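Local structure of Nab2 (Chaetomium thermophilum, 4LJ0) at residues A[3-6]-A[10-13]. The protein binds polyadenosine RNA through tandem CCCH zinc fingers, of which this piece of the protein holds the third to the fifth. Residues are numbered along the deposited sequence; the frame is centred on the assembly and turned at random.
With ZN (zinc ion), chain F; nucleotides of chain D; nucleotides of chain C.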
loop_
_atom_site.group_PDB
_atom_site.type_symbol
_atom_site.label_atom_id
_atom_site.label_comp_id
_atom_site.label_asym_id
_atom_site.label_seq_id
_atom_site.Cartn_x
_atom_site.Cartn_y
_atom_site.Cartn_z
ATOM N N GLN A 3 10.320 4.241 5.688
ATOM C CA GLN A 3 9.254 3.592 4.939
ATOM C C GLN A 3 8.351 2.828 5.897
ATOM O O GLN A 3 8.824 2.256 6.878
ATOM C CB GLN A 3 9.840 2.633 3.901
ATOM C CG GLN A 3 10.382 3.316 2.659
ATOM C CD GLN A 3 11.063 2.346 1.716
ATOM O OE1 GLN A 3 12.280 2.171 1.764
ATOM N NE2 GLN A 3 10.279 1.708 0.852
ATOM N N ASP A 4 7.053 2.828 5.611
ATOM C CA ASP A 4 6.088 2.107 6.431
ATOM C C ASP A 4 6.236 0.608 6.248
ATOM O O ASP A 4 6.365 0.123 5.126
ATOM C CB ASP A 4 4.657 2.507 6.063
ATOM C CG ASP A 4 4.329 3.935 6.445
ATOM O OD1 ASP A 4 5.152 4.578 7.128
ATOM O OD2 ASP A 4 3.234 4.407 6.067
ATOM N N CYS A 5 6.209 -0.124 7.354
ATOM C CA CYS A 5 6.138 -1.574 7.289
ATOM C C CYS A 5 4.838 -1.954 6.584
ATOM O O CYS A 5 3.767 -1.492 6.969
ATOM C CB CYS A 5 6.179 -2.172 8.693
ATOM S SG CYS A 5 6.121 -3.974 8.727
ATOM N N LYS A 6 4.930 -2.773 5.540
ATOM C CA LYS A 6 3.744 -3.159 4.780
ATOM C C LYS A 6 3.022 -4.339 5.425
ATOM O O LYS A 6 1.964 -4.753 4.957
ATOM C CB LYS A 6 4.112 -3.500 3.330
ATOM C CG LYS A 6 4.913 -4.781 3.155
ATOM C CD LYS A 6 5.180 -5.071 1.681
ATOM C CE LYS A 6 5.954 -6.369 1.500
ATOM N NZ LYS A 6 6.239 -6.669 0.068
ATOM N N ASN A 10 0.421 -6.813 11.191
ATOM C CA ASN A 10 0.742 -8.238 11.234
ATOM C C ASN A 10 2.204 -8.497 10.897
ATOM O O ASN A 10 2.528 -9.403 10.130
ATOM C CB ASN A 10 -0.165 -9.022 10.279
ATOM C CG ASN A 10 -1.622 -8.976 10.694
ATOM O OD1 ASN A 10 -2.491 -8.581 9.917
ATOM N ND2 ASN A 10 -1.895 -9.375 11.930
ATOM N N CYS A 11 3.081 -7.688 11.478
ATOM C CA CYS A 11 4.511 -7.833 11.276
ATOM C C CYS A 11 5.066 -8.906 12.210
ATOM O O CYS A 11 4.859 -8.850 13.420
ATOM C CB CYS A 11 5.213 -6.501 11.529
ATOM S SG CYS A 11 6.982 -6.557 11.206
ATOM N N ALA A 12 5.776 -9.874 11.636
ATOM C CA ALA A 12 6.283 -11.022 12.387
ATOM C C ALA A 12 7.770 -10.898 12.725
ATOM O O ALA A 12 8.344 -11.795 13.345
ATOM C CB ALA A 12 6.038 -12.296 11.601
ATOM N N ASN A 13 8.389 -9.797 12.313
ATOM C CA ASN A 13 9.807 -9.573 12.574
ATOM C C ASN A 13 9.976 -8.638 13.769
ATOM O O ASN A 13 9.769 -7.433 13.642
ATOM C CB ASN A 13 10.483 -8.978 11.338
ATOM C CG ASN A 13 11.990 -8.851 11.493
ATOM O OD1 ASN A 13 12.533 -8.966 12.594
ATOM N ND2 ASN A 13 12.675 -8.598 10.383
HETATM ZN ZN ZN F . 7.439 -4.432 10.505
ATOM P P A D 2 -0.320 -12.705 13.837
ATOM O OP1 A D 2 -1.510 -11.850 14.083
ATOM O OP2 A D 2 -0.439 -14.179 13.960
ATOM O "O5'" A D 2 0.223 -12.379 12.372
ATOM C "C5'" A D 2 1.533 -12.771 11.977
ATOM C "C4'" A D 2 1.648 -13.002 10.489
ATOM O "O4'" A D 2 3.040 -13.279 10.179
ATOM C "C3'" A D 2 0.863 -14.192 9.953
ATOM O "O3'" A D 2 0.545 -13.963 8.579
ATOM C "C2'" A D 2 1.878 -15.324 10.063
ATOM O "O2'" A D 2 1.623 -16.427 9.221
ATOM C "C1'" A D 2 3.171 -14.602 9.685
ATOM N N9 A D 2 4.384 -15.177 10.271
ATOM C C8 A D 2 5.442 -15.753 9.611
ATOM N N7 A D 2 6.396 -16.168 10.408
ATOM C C5 A D 2 5.943 -15.842 11.676
ATOM C C6 A D 2 6.497 -16.021 12.956
ATOM N N6 A D 2 7.681 -16.596 13.182
ATOM N N1 A D 2 5.787 -15.577 14.016
ATOM C C2 A D 2 4.601 -15.002 13.792
ATOM N N3 A D 2 3.974 -14.779 12.639
ATOM C C4 A D 2 4.704 -15.230 11.607
ATOM P P A C 2 7.512 -15.276 2.940
ATOM O OP1 A C 2 7.949 -16.500 2.216
ATOM O OP2 A C 2 6.846 -14.182 2.190
ATOM O "O5'" A C 2 6.530 -15.738 4.105
ATOM C "C5'" A C 2 6.418 -14.982 5.306
ATOM C "C4'" A C 2 4.980 -14.820 5.730
ATOM O "O4'" A C 2 4.943 -13.983 6.916
ATOM C "C3'" A C 2 4.081 -14.139 4.706
ATOM O "O3'" A C 2 2.748 -14.634 4.831
ATOM C "C2'" A C 2 4.146 -12.671 5.120
ATOM O "O2'" A C 2 3.036 -11.901 4.717
ATOM C "C1'" A C 2 4.244 -12.779 6.643
ATOM N N9 A C 2 4.994 -11.697 7.287
ATOM C C8 A C 2 4.660 -11.040 8.444
ATOM N N7 A C 2 5.534 -10.136 8.813
ATOM C C5 A C 2 6.519 -10.208 7.842
ATOM C C6 A C 2 7.724 -9.505 7.668
ATOM N N6 A C 2 8.147 -8.550 8.499
ATOM N N1 A C 2 8.487 -9.815 6.596
ATOM C C2 A C 2 8.060 -10.771 5.764
ATOM N N3 A C 2 6.950 -11.502 5.827
ATOM C C4 A C 2 6.210 -11.171 6.901
ATOM P P A D 3 -0.939 -14.215 8.014
ATOM O OP1 A D 3 -1.706 -14.975 9.032
ATOM O OP2 A D 3 -0.819 -14.758 6.636
ATOM O "O5'" A D 3 -1.566 -12.753 7.895
ATOM C "C5'" A D 3 -2.126 -12.101 9.031
ATOM C "C4'" A D 3 -3.635 -12.202 9.071
ATOM O "O4'" A D 3 -4.224 -10.926 8.681
ATOM C "C3'" A D 3 -4.262 -13.263 8.157
ATOM O "O3'" A D 3 -5.332 -13.929 8.830
ATOM C "C2'" A D 3 -4.810 -12.440 6.995
ATOM O "O2'" A D 3 -5.895 -13.030 6.312
ATOM C "C1'" A D 3 -5.215 -11.149 7.699
ATOM N N9 A D 3 -5.308 -9.989 6.804
ATOM C C8 A D 3 -4.347 -9.437 5.993
ATOM N N7 A D 3 -4.776 -8.411 5.291
ATOM C C5 A D 3 -6.110 -8.282 5.654
ATOM C C6 A D 3 -7.129 -7.387 5.270
ATOM N N6 A D 3 -6.972 -6.396 4.389
ATOM N N1 A D 3 -8.348 -7.544 5.827
ATOM C C2 A D 3 -8.524 -8.530 6.713
ATOM N N3 A D 3 -7.649 -9.428 7.154
ATOM C C4 A D 3 -6.447 -9.250 6.582
#
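Cys5 and Cys11 meet through their sulfurs across a shared zinc ion. Each SG binds the metal at 2.3 Å. The SG atoms of Cys5 and Cys11 stand 3.7 Å apart. The S-Zn-S angle, near 108°, is close to tetrahedral. Both thiolates reach inward with SG anti to the backbone N (chi1 -179° in Cys5, -177° in Cys11). Cys16 and His20 complete the site of this CCCH finger, and backbone hydrogen bonds of Gln3 and Cys5 with Arg19 tie 3-6 to the chain just before His20.

Hydrogen bonds link 10-13 to RNA. Ala12 N donates to N7 of A2 of chain C at 2.8 Å, and N6 of the same base gives a weak bond to Cys11 SG (3.6 Å); together they meet the Hoogsteen edge of the adenine. Asn13 OD1 accepts from Leu15 N, forming an Asx turn.

Close contacts line the second RNA strand. The Ala12 methyl lies over the adenine face of A2 of chain D, its CB 3.2 Å from C4. The Asn10 amide lies along the sugar-phosphate backbone of chain D: OD1 touches O4' of A3 at 3.2 Å, acceptor against acceptor, and ND2 makes a polar approach to OP1 of A2 at 3.3 Å. An alanine in place of Asn10 would probably leave the phosphate oxygen OP1 without the amide nitrogen beside it and open a gap against the sugar of A3.

Cys11 thus serves metal and base: its zinc-bound sulfur, probably still electron-rich, can accept from the exocyclic amine, a donor that guanine lacks there, consistent with selection for adenine.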